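Local coordinates for protein chitinase (Paenibacillus sp. FPU-7, PDB 5GZT) that probably catalyses the random endo-hydrolysis of beta-1,4 linkages between N-acetylglucosamine units in chitin and chitodextrins, at residues Val537-Glu542 with Ala556-Thr561; Lys544-Ser549 with Ala587-Asn592; Ile562-Leu567 with Ser626-Ser631; Ile572-Tyr577 with Ala708-Asn713. All blocks are in the same frame, centred on the assembly; numbering follows the deposited sequence.

Contact 1. Residues Val537-Glu542 with Ala556-Thr561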
loop_
_atom_site.group_PDB
_atom_site.type_symbol
_atom_site.label_atom_id
_atom_site.label_comp_id
_atom_site.label_asym_id
_atom_site.label_seq_id
_atom_site.Cartn_x
_atom_site.Cartn_y
_atom_site.Cartn_z
ATOM N N VAL B 537 -12.348 -21.484 -5.198
ATOM C CA VAL B 537 -12.753 -22.472 -6.144
ATOM C C VAL B 537 -13.882 -23.295 -5.562
ATOM O O VAL B 537 -13.832 -23.606 -4.349
ATOM C CB VAL B 537 -11.552 -23.407 -6.466
ATOM C CG1 VAL B 537 -11.907 -24.424 -7.484
ATOM C CG2 VAL B 537 -10.377 -22.622 -7.040
ATOM N N TRP B 538 -14.876 -23.638 -6.395
ATOM C CA TRP B 538 -15.867 -24.650 -6.091
ATOM C C TRP B 538 -15.848 -25.705 -7.180
ATOM O O TRP B 538 -15.828 -25.363 -8.373
ATOM C CB TRP B 538 -17.272 -24.099 -6.085
ATOM C CG TRP B 538 -17.713 -23.250 -4.965
ATOM C CD1 TRP B 538 -18.729 -23.555 -4.042
ATOM C CD2 TRP B 538 -17.363 -21.885 -4.712
ATOM N NE1 TRP B 538 -18.957 -22.480 -3.246
ATOM C CE2 TRP B 538 -18.165 -21.436 -3.647
ATOM C CE3 TRP B 538 -16.513 -20.964 -5.352
ATOM C CZ2 TRP B 538 -18.097 -20.116 -3.153
ATOM C CZ3 TRP B 538 -16.404 -19.677 -4.851
ATOM C CH2 TRP B 538 -17.226 -19.254 -3.773
ATOM N N GLN B 539 -15.830 -26.993 -6.782
ATOM C CA GLN B 539 -15.972 -28.110 -7.723
ATOM C C GLN B 539 -17.355 -28.671 -7.685
ATOM O O GLN B 539 -18.165 -28.332 -6.800
ATOM C CB GLN B 539 -14.914 -29.193 -7.393
ATOM C CG GLN B 539 -13.513 -28.730 -7.736
ATOM C CD GLN B 539 -12.456 -29.811 -7.578
ATOM O OE1 GLN B 539 -12.616 -30.774 -6.798
ATOM N NE2 GLN B 539 -11.337 -29.611 -8.257
ATOM N N ASN B 540 -17.667 -29.486 -8.675
ATOM C CA ASN B 540 -18.990 -30.086 -8.811
ATOM C C ASN B 540 -20.130 -29.094 -8.693
ATOM O O ASN B 540 -21.146 -29.366 -8.012
ATOM C CB ASN B 540 -19.173 -31.248 -7.760
ATOM C CG ASN B 540 -18.138 -32.349 -7.971
ATOM O OD1 ASN B 540 -17.984 -32.837 -9.058
ATOM N ND2 ASN B 540 -17.319 -32.572 -7.009
ATOM N N VAL B 541 -20.054 -28.051 -9.512
ATOM C CA VAL B 541 -21.083 -27.004 -9.570
ATOM C C VAL B 541 -22.032 -27.398 -10.655
ATOM O O VAL B 541 -21.606 -27.863 -11.702
ATOM C CB VAL B 541 -20.401 -25.642 -9.873
ATOM C CG1 VAL B 541 -21.388 -24.502 -10.081
ATOM C CG2 VAL B 541 -19.408 -25.328 -8.773
ATOM N N GLU B 542 -23.340 -27.232 -10.439
ATOM C CA GLU B 542 -24.284 -27.590 -11.454
ATOM C C GLU B 542 -24.016 -26.718 -12.694
ATOM O O GLU B 542 -23.730 -25.526 -12.607
ATOM C CB GLU B 542 -25.753 -27.332 -10.996
ATOM C CG GLU B 542 -26.152 -28.299 -9.856
ATOM C CD GLU B 542 -27.516 -28.043 -9.224
ATOM O OE1 GLU B 542 -28.271 -27.029 -9.501
ATOM O OE2 GLU B 542 -27.771 -28.908 -8.394
ATOM N N ALA B 556 -14.453 -32.429 -1.905
ATOM C CA ALA B 556 -13.381 -33.407 -1.548
ATOM C C ALA B 556 -12.090 -33.261 -2.278
ATOM O O ALA B 556 -11.029 -33.139 -1.704
ATOM C CB ALA B 556 -13.896 -34.813 -1.830
ATOM N N GLY B 557 -12.101 -33.334 -3.566
ATOM C CA GLY B 557 -10.803 -33.078 -4.239
ATOM C C GLY B 557 -10.280 -31.621 -4.301
ATOM O O GLY B 557 -9.266 -31.364 -4.934
ATOM N N SER B 558 -10.942 -30.655 -3.684
ATOM C CA SER B 558 -10.825 -29.290 -4.249
ATOM C C SER B 558 -9.511 -28.702 -3.892
ATOM O O SER B 558 -9.121 -28.802 -2.764
ATOM C CB SER B 558 -11.996 -28.345 -3.807
ATOM O OG SER B 558 -11.789 -26.979 -4.251
ATOM N N PRO B 559 -8.880 -27.937 -4.792
ATOM C CA PRO B 559 -7.700 -27.206 -4.294
ATOM C C PRO B 559 -8.025 -26.123 -3.310
ATOM O O PRO B 559 -7.124 -25.594 -2.595
ATOM C CB PRO B 559 -7.123 -26.571 -5.582
ATOM C CG PRO B 559 -8.282 -26.483 -6.556
ATOM C CD PRO B 559 -9.084 -27.738 -6.241
ATOM N N GLY B 560 -9.288 -25.702 -3.306
ATOM C CA GLY B 560 -9.692 -24.542 -2.460
ATOM C C GLY B 560 -9.425 -23.159 -3.063
ATOM O O GLY B 560 -10.385 -22.320 -3.191
ATOM N N THR B 561 -8.130 -22.892 -3.298
ATOM C CA THR B 561 -7.601 -21.646 -3.835
ATOM C C THR B 561 -6.640 -21.977 -4.971
ATOM O O THR B 561 -5.998 -22.989 -4.950
ATOM C CB THR B 561 -6.866 -20.742 -2.839
ATOM O OG1 THR B 561 -5.745 -21.432 -2.327
ATOM C CG2 THR B 561 -7.759 -20.265 -1.652
HETATM O O HOH W 1 -13.799 -25.938 -2.948
HETATM O O HOH W 2 -13.177 -22.348 -1.829
HETATM O O HOH W 3 -14.403 -31.900 -5.202
#

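Contact 2. Residues Lys544-Ser549 with Ala587-Asn592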
loop_
_atom_site.group_PDB
_atom_site.type_symbol
_atom_site.label_atom_id
_atom_site.label_comp_id
_atom_site.label_asym_id
_atom_site.label_seq_id
_atom_site.Cartn_x
_atom_site.Cartn_y
_atom_site.Cartn_z
ATOM N N LYS B 544 -25.282 -24.904 -15.069
ATOM C CA LYS B 544 -26.378 -24.032 -15.297
ATOM C C LYS B 544 -25.862 -22.595 -15.334
ATOM O O LYS B 544 -25.028 -22.215 -14.522
ATOM C CB LYS B 544 -27.401 -24.120 -14.122
ATOM C CG LYS B 544 -28.020 -25.524 -13.977
ATOM C CD LYS B 544 -28.923 -25.640 -12.761
ATOM C CE LYS B 544 -29.553 -27.075 -12.747
ATOM N NZ LYS B 544 -30.243 -27.286 -11.451
ATOM N N GLY B 545 -26.444 -21.800 -16.211
ATOM C CA GLY B 545 -26.222 -20.355 -16.240
ATOM C C GLY B 545 -24.752 -20.134 -16.594
ATOM O O GLY B 545 -24.247 -20.769 -17.449
ATOM N N THR B 546 -24.070 -19.359 -15.770
ATOM C CA THR B 546 -22.669 -19.117 -15.869
ATOM C C THR B 546 -21.934 -19.724 -14.765
ATOM O O THR B 546 -20.760 -19.399 -14.525
ATOM C CB THR B 546 -22.435 -17.623 -15.731
ATOM O OG1 THR B 546 -23.031 -17.172 -14.511
ATOM C CG2 THR B 546 -23.070 -16.826 -16.845
ATOM N N GLY B 547 -22.618 -20.573 -13.976
ATOM C CA GLY B 547 -21.999 -21.090 -12.788
ATOM C C GLY B 547 -22.095 -20.285 -11.525
ATOM O O GLY B 547 -21.769 -20.785 -10.443
ATOM N N LEU B 548 -22.377 -19.023 -11.653
ATOM C CA LEU B 548 -22.470 -18.118 -10.570
ATOM C C LEU B 548 -23.839 -18.254 -9.816
ATOM O O LEU B 548 -24.919 -18.355 -10.417
ATOM C CB LEU B 548 -22.347 -16.696 -11.089
ATOM C CG LEU B 548 -22.468 -15.573 -10.072
ATOM C CD1 LEU B 548 -21.330 -15.629 -9.064
ATOM C CD2 LEU B 548 -22.559 -14.205 -10.740
ATOM N N SER B 549 -23.799 -18.241 -8.490
ATOM C CA SER B 549 -25.046 -18.487 -7.700
ATOM C C SER B 549 -25.665 -19.839 -8.068
ATOM O O SER B 549 -26.827 -19.911 -8.353
ATOM C CB SER B 549 -26.047 -17.343 -7.860
ATOM O OG SER B 549 -25.408 -16.103 -7.499
ATOM N N ALA B 587 -16.790 -7.993 -10.616
ATOM C CA ALA B 587 -15.901 -9.082 -10.335
ATOM C C ALA B 587 -15.902 -10.110 -11.468
ATOM O O ALA B 587 -16.965 -10.492 -11.986
ATOM C CB ALA B 587 -16.304 -9.808 -9.071
ATOM N N PRO B 588 -14.738 -10.677 -11.749
ATOM C CA PRO B 588 -14.666 -11.702 -12.776
ATOM C C PRO B 588 -14.722 -13.092 -12.142
ATOM O O PRO B 588 -14.386 -13.242 -10.948
ATOM C CB PRO B 588 -13.253 -11.490 -13.323
ATOM C CG PRO B 588 -12.461 -11.200 -12.003
ATOM C CD PRO B 588 -13.431 -10.391 -11.151
ATOM N N TYR B 589 -15.115 -14.085 -12.949
ATOM C CA TYR B 589 -15.077 -15.460 -12.518
ATOM C C TYR B 589 -14.934 -16.317 -13.760
ATOM O O TYR B 589 -15.111 -15.793 -14.909
ATOM C CB TYR B 589 -16.347 -15.816 -11.752
ATOM C CG TYR B 589 -17.627 -15.582 -12.463
ATOM C CD1 TYR B 589 -18.180 -14.353 -12.529
ATOM C CD2 TYR B 589 -18.353 -16.627 -13.003
ATOM C CE1 TYR B 589 -19.393 -14.132 -13.183
ATOM C CE2 TYR B 589 -19.589 -16.406 -13.599
ATOM C CZ TYR B 589 -20.116 -15.162 -13.643
ATOM O OH TYR B 589 -21.346 -14.891 -14.204
ATOM N N LEU B 590 -14.455 -17.537 -13.537
ATOM C CA LEU B 590 -14.376 -18.541 -14.606
ATOM C C LEU B 590 -15.328 -19.683 -14.379
ATOM O O LEU B 590 -15.591 -20.068 -13.196
ATOM C CB LEU B 590 -13.005 -19.125 -14.602
ATOM C CG LEU B 590 -11.864 -18.087 -14.610
ATOM C CD1 LEU B 590 -10.539 -18.866 -14.677
ATOM C CD2 LEU B 590 -11.981 -17.190 -15.835
ATOM N N PHE B 591 -15.755 -20.331 -15.466
ATOM C CA PHE B 591 -16.535 -21.574 -15.303
ATOM C C PHE B 591 -16.282 -22.446 -16.485
ATOM O O PHE B 591 -16.177 -21.949 -17.624
ATOM C CB PHE B 591 -18.034 -21.232 -15.199
ATOM C CG PHE B 591 -18.940 -22.387 -14.843
ATOM C CD1 PHE B 591 -18.706 -23.106 -13.703
ATOM C CD2 PHE B 591 -20.093 -22.630 -15.549
ATOM C CE1 PHE B 591 -19.563 -24.196 -13.325
ATOM C CE2 PHE B 591 -20.947 -23.692 -15.229
ATOM C CZ PHE B 591 -20.680 -24.479 -14.084
ATOM N N ASN B 592 -16.095 -23.742 -16.241
ATOM C CA ASN B 592 -15.939 -24.710 -17.298
ATOM C C ASN B 592 -17.076 -25.722 -17.413
ATOM O O ASN B 592 -16.948 -26.711 -18.130
ATOM C CB ASN B 592 -14.610 -25.459 -17.168
ATOM C CG ASN B 592 -14.626 -26.489 -16.066
ATOM O OD1 ASN B 592 -15.468 -26.438 -15.143
ATOM N ND2 ASN B 592 -13.676 -27.406 -16.120
#

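Contact 3. Residues Ile562-Leu567 with Ser626-Ser631. With FMT (formic acid), chain M.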
loop_
_atom_site.group_PDB
_atom_site.type_symbol
_atom_site.label_atom_id
_atom_site.label_comp_id
_atom_site.label_asym_id
_atom_site.label_seq_id
_atom_site.Cartn_x
_atom_site.Cartn_y
_atom_site.Cartn_z
ATOM N N ILE B 562 -6.619 -21.130 -5.993
ATOM C CA ILE B 562 -5.616 -21.178 -7.057
ATOM C C ILE B 562 -5.039 -19.780 -7.213
ATOM O O ILE B 562 -5.772 -18.833 -7.386
ATOM C CB ILE B 562 -6.269 -21.635 -8.380
ATOM C CG1 ILE B 562 -6.859 -23.002 -8.249
ATOM C CG2 ILE B 562 -5.228 -21.659 -9.503
ATOM C CD1 ILE B 562 -7.754 -23.457 -9.393
ATOM N N VAL B 563 -3.722 -19.614 -7.159
ATOM C CA VAL B 563 -3.082 -18.324 -7.142
ATOM C C VAL B 563 -3.197 -17.694 -8.546
ATOM O O VAL B 563 -3.381 -18.401 -9.574
ATOM C CB VAL B 563 -1.631 -18.401 -6.643
ATOM C CG1 VAL B 563 -1.547 -19.146 -5.276
ATOM C CG2 VAL B 563 -0.723 -19.091 -7.673
ATOM N N TYR B 564 -3.267 -16.367 -8.593
ATOM C CA TYR B 564 -3.515 -15.667 -9.877
ATOM C C TYR B 564 -2.509 -16.069 -10.991
ATOM O O TYR B 564 -2.889 -16.173 -12.121
ATOM C CB TYR B 564 -3.404 -14.180 -9.658
ATOM C CG TYR B 564 -3.808 -13.300 -10.825
ATOM C CD1 TYR B 564 -5.133 -13.276 -11.297
ATOM C CD2 TYR B 564 -2.848 -12.558 -11.522
ATOM C CE1 TYR B 564 -5.481 -12.475 -12.389
ATOM C CE2 TYR B 564 -3.200 -11.735 -12.575
ATOM C CZ TYR B 564 -4.515 -11.666 -13.019
ATOM O OH TYR B 564 -4.887 -10.846 -14.065
ATOM N N SER B 565 -1.221 -16.172 -10.688
ATOM C CA SER B 565 -0.233 -16.557 -11.718
ATOM C C SER B 565 -0.585 -17.869 -12.397
ATOM O O SER B 565 -0.435 -17.993 -13.606
ATOM C CB SER B 565 1.160 -16.660 -11.120
ATOM O OG SER B 565 1.182 -17.547 -10.002
ATOM N N GLU B 566 -1.104 -18.827 -11.640
ATOM C CA GLU B 566 -1.497 -20.094 -12.198
ATOM C C GLU B 566 -2.760 -19.932 -13.052
ATOM O O GLU B 566 -2.896 -20.566 -14.099
ATOM C CB GLU B 566 -1.724 -21.103 -11.081
ATOM C CG GLU B 566 -2.381 -22.409 -11.465
ATOM C CD GLU B 566 -1.538 -23.269 -12.407
ATOM O OE1 GLU B 566 -0.277 -23.203 -12.426
ATOM O OE2 GLU B 566 -2.150 -24.021 -13.225
ATOM N N LEU B 567 -3.674 -19.056 -12.627
ATOM C CA LEU B 567 -4.841 -18.769 -13.442
ATOM C C LEU B 567 -4.444 -18.158 -14.779
ATOM O O LEU B 567 -4.954 -18.527 -15.805
ATOM C CB LEU B 567 -5.868 -17.853 -12.715
ATOM C CG LEU B 567 -6.537 -18.369 -11.422
ATOM C CD1 LEU B 567 -7.389 -17.236 -10.821
ATOM C CD2 LEU B 567 -7.356 -19.606 -11.667
ATOM N N SER B 626 3.461 -12.135 -4.215
ATOM C CA SER B 626 4.109 -13.184 -5.044
ATOM C C SER B 626 3.168 -13.984 -5.943
ATOM O O SER B 626 3.613 -14.791 -6.784
ATOM C CB SER B 626 4.904 -14.153 -4.150
ATOM O OG SER B 626 4.105 -15.115 -3.428
ATOM N N GLN B 627 1.850 -13.822 -5.754
ATOM C CA GLN B 627 0.850 -14.561 -6.547
ATOM C C GLN B 627 0.480 -13.897 -7.841
ATOM O O GLN B 627 -0.284 -14.460 -8.616
ATOM C CB GLN B 627 -0.406 -14.706 -5.669
ATOM C CG GLN B 627 -0.215 -15.515 -4.410
ATOM C CD GLN B 627 -1.396 -15.402 -3.434
ATOM O OE1 GLN B 627 -2.142 -14.382 -3.355
ATOM N NE2 GLN B 627 -1.559 -16.414 -2.673
ATOM N N ASP B 628 1.038 -12.719 -8.096
ATOM C CA ASP B 628 0.705 -11.932 -9.280
ATOM C C ASP B 628 1.292 -12.571 -10.581
ATOM O O ASP B 628 2.044 -13.509 -10.548
ATOM C CB ASP B 628 1.269 -10.554 -9.060
ATOM C CG ASP B 628 0.613 -9.484 -9.813
ATOM O OD1 ASP B 628 -0.199 -9.714 -10.769
ATOM O OD2 ASP B 628 0.961 -8.347 -9.418
ATOM N N SER B 629 0.887 -12.035 -11.713
ATOM C CA SER B 629 1.397 -12.418 -13.046
ATOM C C SER B 629 2.869 -12.057 -13.172
ATOM O O SER B 629 3.464 -11.355 -12.281
ATOM C CB SER B 629 0.643 -11.791 -14.162
ATOM O OG SER B 629 0.952 -10.435 -14.364
ATOM N N ASP B 630 3.464 -12.576 -14.249
ATOM C CA ASP B 630 4.902 -12.367 -14.523
ATOM C C ASP B 630 5.228 -10.913 -14.572
ATOM O O ASP B 630 6.167 -10.488 -13.945
ATOM C CB ASP B 630 5.320 -13.041 -15.859
ATOM C CG ASP B 630 5.473 -14.541 -15.740
ATOM O OD1 ASP B 630 5.531 -15.089 -14.585
ATOM O OD2 ASP B 630 5.468 -15.171 -16.837
ATOM N N SER B 631 4.396 -10.142 -15.243
ATOM C CA SER B 631 4.585 -8.702 -15.375
ATOM C C SER B 631 4.135 -7.902 -14.154
ATOM O O SER B 631 4.195 -6.695 -14.210
ATOM C CB SER B 631 3.806 -8.197 -16.625
ATOM O OG SER B 631 2.390 -8.141 -16.339
HETATM C C FMT M . 2.143 -14.369 -17.411
HETATM O O1 FMT M . 2.076 -14.386 -16.192
HETATM O O2 FMT M . 2.185 -13.188 -17.971
HETATM O O HOH W 4 2.938 -17.047 -7.929
#

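Contact 4. Residues Ile572-Tyr577 with Ala708-Asn713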
loop_
_atom_site.group_PDB
_atom_site.type_symbol
_atom_site.label_atom_id
_atom_site.label_comp_id
_atom_site.label_asym_id
_atom_site.label_seq_id
_atom_site.Cartn_x
_atom_site.Cartn_y
_atom_site.Cartn_z
ATOM N N ILE B 572 -7.379 -18.785 -17.330
ATOM C CA ILE B 572 -8.270 -17.662 -17.771
ATOM C C ILE B 572 -8.353 -17.699 -19.319
ATOM O O ILE B 572 -7.361 -17.454 -20.023
ATOM C CB ILE B 572 -7.791 -16.276 -17.319
ATOM C CG1 ILE B 572 -7.683 -16.170 -15.822
ATOM C CG2 ILE B 572 -8.780 -15.202 -17.842
ATOM C CD1 ILE B 572 -6.888 -14.946 -15.300
ATOM N N ASN B 573 -9.520 -18.069 -19.802
ATOM C CA ASN B 573 -9.808 -18.292 -21.198
ATOM C C ASN B 573 -8.919 -19.399 -21.778
ATOM O O ASN B 573 -8.574 -19.349 -22.956
ATOM C CB ASN B 573 -9.758 -16.972 -22.005
ATOM C CG ASN B 573 -10.382 -17.088 -23.380
ATOM O OD1 ASN B 573 -11.353 -17.813 -23.583
ATOM N ND2 ASN B 573 -9.815 -16.364 -24.370
ATOM N N LYS B 574 -8.558 -20.375 -20.947
ATOM C CA LYS B 574 -7.728 -21.539 -21.350
ATOM C C LYS B 574 -8.360 -22.843 -20.837
ATOM O O LYS B 574 -9.112 -22.854 -19.838
ATOM C CB LYS B 574 -6.320 -21.447 -20.765
ATOM C CG LYS B 574 -5.538 -20.285 -21.332
ATOM C CD LYS B 574 -4.259 -20.032 -20.634
ATOM C CE LYS B 574 -3.498 -18.981 -21.394
ATOM N NZ LYS B 574 -2.241 -18.652 -20.755
ATOM N N ASN B 575 -8.078 -23.940 -21.526
ATOM C CA ASN B 575 -8.432 -25.260 -21.072
ATOM C C ASN B 575 -9.908 -25.442 -20.750
ATOM O O ASN B 575 -10.253 -26.066 -19.700
ATOM C CB ASN B 575 -7.534 -25.655 -19.835
ATOM C CG ASN B 575 -7.642 -27.151 -19.493
ATOM O OD1 ASN B 575 -7.859 -27.939 -20.406
ATOM N ND2 ASN B 575 -7.584 -27.527 -18.188
ATOM N N GLY B 576 -10.765 -24.864 -21.595
ATOM C CA GLY B 576 -12.240 -24.953 -21.476
ATOM C C GLY B 576 -12.857 -24.028 -20.406
ATOM O O GLY B 576 -14.045 -24.086 -20.165
ATOM N N TYR B 577 -12.073 -23.155 -19.781
ATOM C CA TYR B 577 -12.615 -22.251 -18.772
ATOM C C TYR B 577 -13.014 -20.918 -19.476
ATOM O O TYR B 577 -12.132 -20.255 -20.121
ATOM C CB TYR B 577 -11.601 -21.995 -17.645
ATOM C CG TYR B 577 -11.478 -23.095 -16.636
ATOM C CD1 TYR B 577 -10.678 -24.179 -16.869
ATOM C CD2 TYR B 577 -12.233 -23.081 -15.484
ATOM C CE1 TYR B 577 -10.605 -25.253 -15.946
ATOM C CE2 TYR B 577 -12.177 -24.132 -14.566
ATOM C CZ TYR B 577 -11.363 -25.210 -14.785
ATOM O OH TYR B 577 -11.342 -26.246 -13.819
ATOM N N ALA B 708 -9.031 -12.960 -28.513
ATOM C CA ALA B 708 -8.126 -14.082 -28.877
ATOM C C ALA B 708 -8.287 -15.300 -27.972
ATOM O O ALA B 708 -8.192 -15.165 -26.795
ATOM C CB ALA B 708 -6.700 -13.589 -28.756
ATOM N N ALA B 709 -8.506 -16.469 -28.528
ATOM C CA ALA B 709 -8.473 -17.717 -27.777
ATOM C C ALA B 709 -7.160 -17.897 -27.053
ATOM O O ALA B 709 -6.102 -17.505 -27.545
ATOM C CB ALA B 709 -8.716 -18.915 -28.779
ATOM N N ASP B 710 -7.193 -18.529 -25.888
ATOM C CA ASP B 710 -6.011 -18.806 -25.086
ATOM C C ASP B 710 -5.253 -17.592 -24.595
ATOM O O ASP B 710 -4.085 -17.696 -24.248
ATOM C CB ASP B 710 -5.055 -19.771 -25.782
ATOM C CG ASP B 710 -5.680 -21.132 -25.938
ATOM O OD1 ASP B 710 -6.457 -21.578 -25.061
ATOM O OD2 ASP B 710 -5.428 -21.773 -26.937
ATOM N N HIS B 711 -5.903 -16.448 -24.586
ATOM C CA HIS B 711 -5.394 -15.264 -23.930
ATOM C C HIS B 711 -6.487 -14.703 -23.012
ATOM O O HIS B 711 -7.674 -14.706 -23.349
ATOM C CB HIS B 711 -5.030 -14.218 -24.969
ATOM C CG HIS B 711 -3.799 -14.544 -25.711
ATOM N ND1 HIS B 711 -3.781 -15.280 -26.873
ATOM C CD2 HIS B 711 -2.527 -14.289 -25.408
ATOM C CE1 HIS B 711 -2.540 -15.485 -27.258
ATOM N NE2 HIS B 711 -1.762 -14.823 -26.418
ATOM N N ARG B 712 -6.049 -14.108 -21.919
ATOM C CA ARG B 712 -6.981 -13.553 -20.975
ATOM C C ARG B 712 -7.541 -12.213 -21.415
ATOM O O ARG B 712 -8.667 -11.841 -20.994
ATOM C CB ARG B 712 -6.330 -13.370 -19.595
ATOM C CG ARG B 712 -5.146 -12.414 -19.511
ATOM C CD ARG B 712 -4.326 -12.698 -18.262
ATOM N NE ARG B 712 -3.292 -11.737 -18.001
ATOM C CZ ARG B 712 -2.128 -11.675 -18.731
ATOM N NH1 ARG B 712 -1.910 -12.495 -19.711
ATOM N NH2 ARG B 712 -1.166 -10.795 -18.479
ATOM N N ASN B 713 -6.782 -11.462 -22.205
ATOM C CA ASN B 713 -7.170 -10.040 -22.464
ATOM C C ASN B 713 -6.514 -9.500 -23.733
ATOM O O ASN B 713 -5.721 -8.569 -23.665
ATOM C CB ASN B 713 -6.733 -9.288 -21.238
ATOM C CG ASN B 713 -7.137 -7.851 -21.225
ATOM O OD1 ASN B 713 -8.033 -7.469 -21.902
ATOM N ND2 ASN B 713 -6.403 -7.009 -20.445
HETATM O O HOH W 5 -9.968 -19.594 -25.444
HETATM O O HOH W 6 -6.367 -23.934 -23.830
#

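Contact 1. Residues Val537-Glu542 with Ala556-Thr561
Val537 and Gly560 meet backbone to backbone: Val537 N donates to Gly560 O over 2.9 Å. Val537 O is bound to the loop through two waters. One water donates to Val537 O at 2.7 Å and accepts from Ser558 OG; the other donates both to Val537 O and to Gly560 O. Beyond this wet side, Val537 holds CG1 anti to its backbone N (chi1 -178°), and the methyl settles 4.3 Å from Pro559 CG, a loose apolar touch. Gln539 runs out with an extended chain and lays its amide against the loop, OE1 3.5 Å from Ser558 CA and NE2 3.6 Å from the Pro559 ring atom CD. Its OE1 is satisfied by a third water, weakly linked to Gly557 N.

What positions these partners is an ST turn: Ser558 OG accepts from Gly560 N at 3.0 Å while giving its own proton to water, which suits a small hydroxyl residue. Glycine is required at 560, where a CB would jam against Pro559 O. Further out, Gln555 NE2 holds Gln539 O and Ser554 O receives Asn540 ND2.

Strand 534-538, which carries Val537, is flanked in its antiparallel sheet by strands 561-563 and 596-598. Trp538 turns from the loop and meets Phe596 of the latter strand.

Contact 2. Residues Lys544-Ser549 with Ala587-Asn592
Phe591 lays its ring on Gly547, and its atoms can be taken in order from the backbone outward. CB lies 3.4 Å from Thr546 O, and CG is nearly as close to the same oxygen. At the ring, CD2 approaches the Thr546 carbonyl carbon and CE2 comes to Gly547 CA at 3.7 Å; CZ, the tip, is also near that carbon. The CA thus sits over the middle of one face, 3.6 Å from the ring centroid and 7° off the normal, a CH-pi contact. A chi1 of -172° puts the ring over the turn, and chi2 of 56° turns its face to Gly547 CA. Glycine suits residue 547, since a CB would collide with Phe591 CG.

Were Phe591 replaced by a serine, Gly547 would lose its aromatic cover and a gap would probably open between turn and strand.

Tyr589, two residues back, works differently. Its OH shares a hydrogen bond with Thr546 OG1 (2.9 Å), either being a possible donor; the edge of its ring points at Thr546 O, and Leu548 CB packs 3.7 Å from Tyr589 CZ. Tyr589 also meets the rings of Tyr580 and Phe596 on the adjoining strands.

The turn itself is closed by Gly547 N donating to Lys544 O at 3.0 Å, with Gly545 accepting the positive phi of its second position. The whole is a type II' beta turn seated on aromatic residues of an antiparallel strand, consistent with the alpha+beta insertion domain of many family 18 chitinases.

Contact 3. Residues Ile562-Leu567 with Ser626-Ser631
A chi1 of -172° carries the Tyr564 ring beside its own carbonyl carbon and sets its edge against the loop, Ser629 N lying in the ring plane 3.8 Å from Tyr564 CD2. Gln627, with chi1 -63° and an extended chain, runs at about a right angle to Val563, its CG 3.9 Å from Val563 CB; its OE1 is held by Glu624 N. Ser565 N donates to Gln627 O at 2.8 Å, almost in line with the C=O bond. In the helix's first turn this N-H has no helical carbonyl, so the loop supplies one. Ser565 OG reaches Ser626 O through a water.

Asp628 organises the loop: OD1 takes Ser629 N at 2.7 Å and Leu634 N, while OD2 takes Ala635 N. With an alanine here, these three N-H groups would lose this acceptor, and the loop would probably be held less firmly to the start of helix 633-642, with the Ser629 OG to Glu633 N bond remaining. Formic acid, probably from the crystallisation liquor, accepts through O1 from Asp630 N at 3.0 Å.

This joins helix 564-570 of the probable insertion domain to the loop that follows 619-623, the last strand of the family 18 TIM barrel.

Contact 4. Residues Ile572-Tyr577 with Ala708-Asn713
Asn573 gives its amide N-H to the backbone of the facing loop: ND2 donates to His711 O over 2.9 Å with an angle of 166° at the hydrogen, and the acceptor lies almost in the amide plane. Asn573 CG stands opposite its own backbone N (chi1 -166°), which carries the amide to His711 O. Ala708 O is close to Asn573 ND2 but poorly angled; it takes a weak bond from His711 N, across the type II turn. Asparagine tolerates the left-handed backbone angles at this position. Asn573 O accepts from a water at 2.9 Å and, weakly, from Asp710 N; the one N-H of Asp710 is shared between Asn573 O (3.3 Å) and the same water. A second water donates to Asp710 OD1 at 2.7 Å and accepts from Asn575 N.

The loop 708-713 joins strands 703-707 and 714-723 of the immunoglobulin-like domain, and residues 572-577 lead into strand 578-582 of the first family 18 catalytic unit, so the contact joins domains.

Lys574 stretches across Asp710, its CE 3.2 Å from Asp710 O, but its ammonium goes to Val568 O and Asn569 O at the end of helix 564-570. Arg712 NE forms a salt bridge with Glu633, while Arg712 CB packs 3.5 Å from Ile572 CG2. His711 ND1 donates to Ala709 O, and the imidazole meets Tyr657 edge to face. Tyr577 N closes a type I' turn on Lys574 O.

Contact 1 lies at the surface and the other three are partly buried. Contacts 1, 2 and 3 all reach the five-stranded antiparallel sheet, contact 1 through strand 534-538, contact 3 through its neighbour 561-563, and contact 2 through 587-591. Contact 4 alone crosses from the family 18 region to the immunoglobulin-like domain. The chemistry follows place: water-mediated at exposed contact 1, aromatic in contact 2, helix-end backbone bonding in contact 3, and amide and water bridges at the domain boundary. Phe591 of contact 2 also packs on Val541 of contact 1, its CE1 3.7 Å from Val541 CG1. The first segment of contact 4 follows the helix of contact 3, and Ile572 N probably donates to Leu567 O.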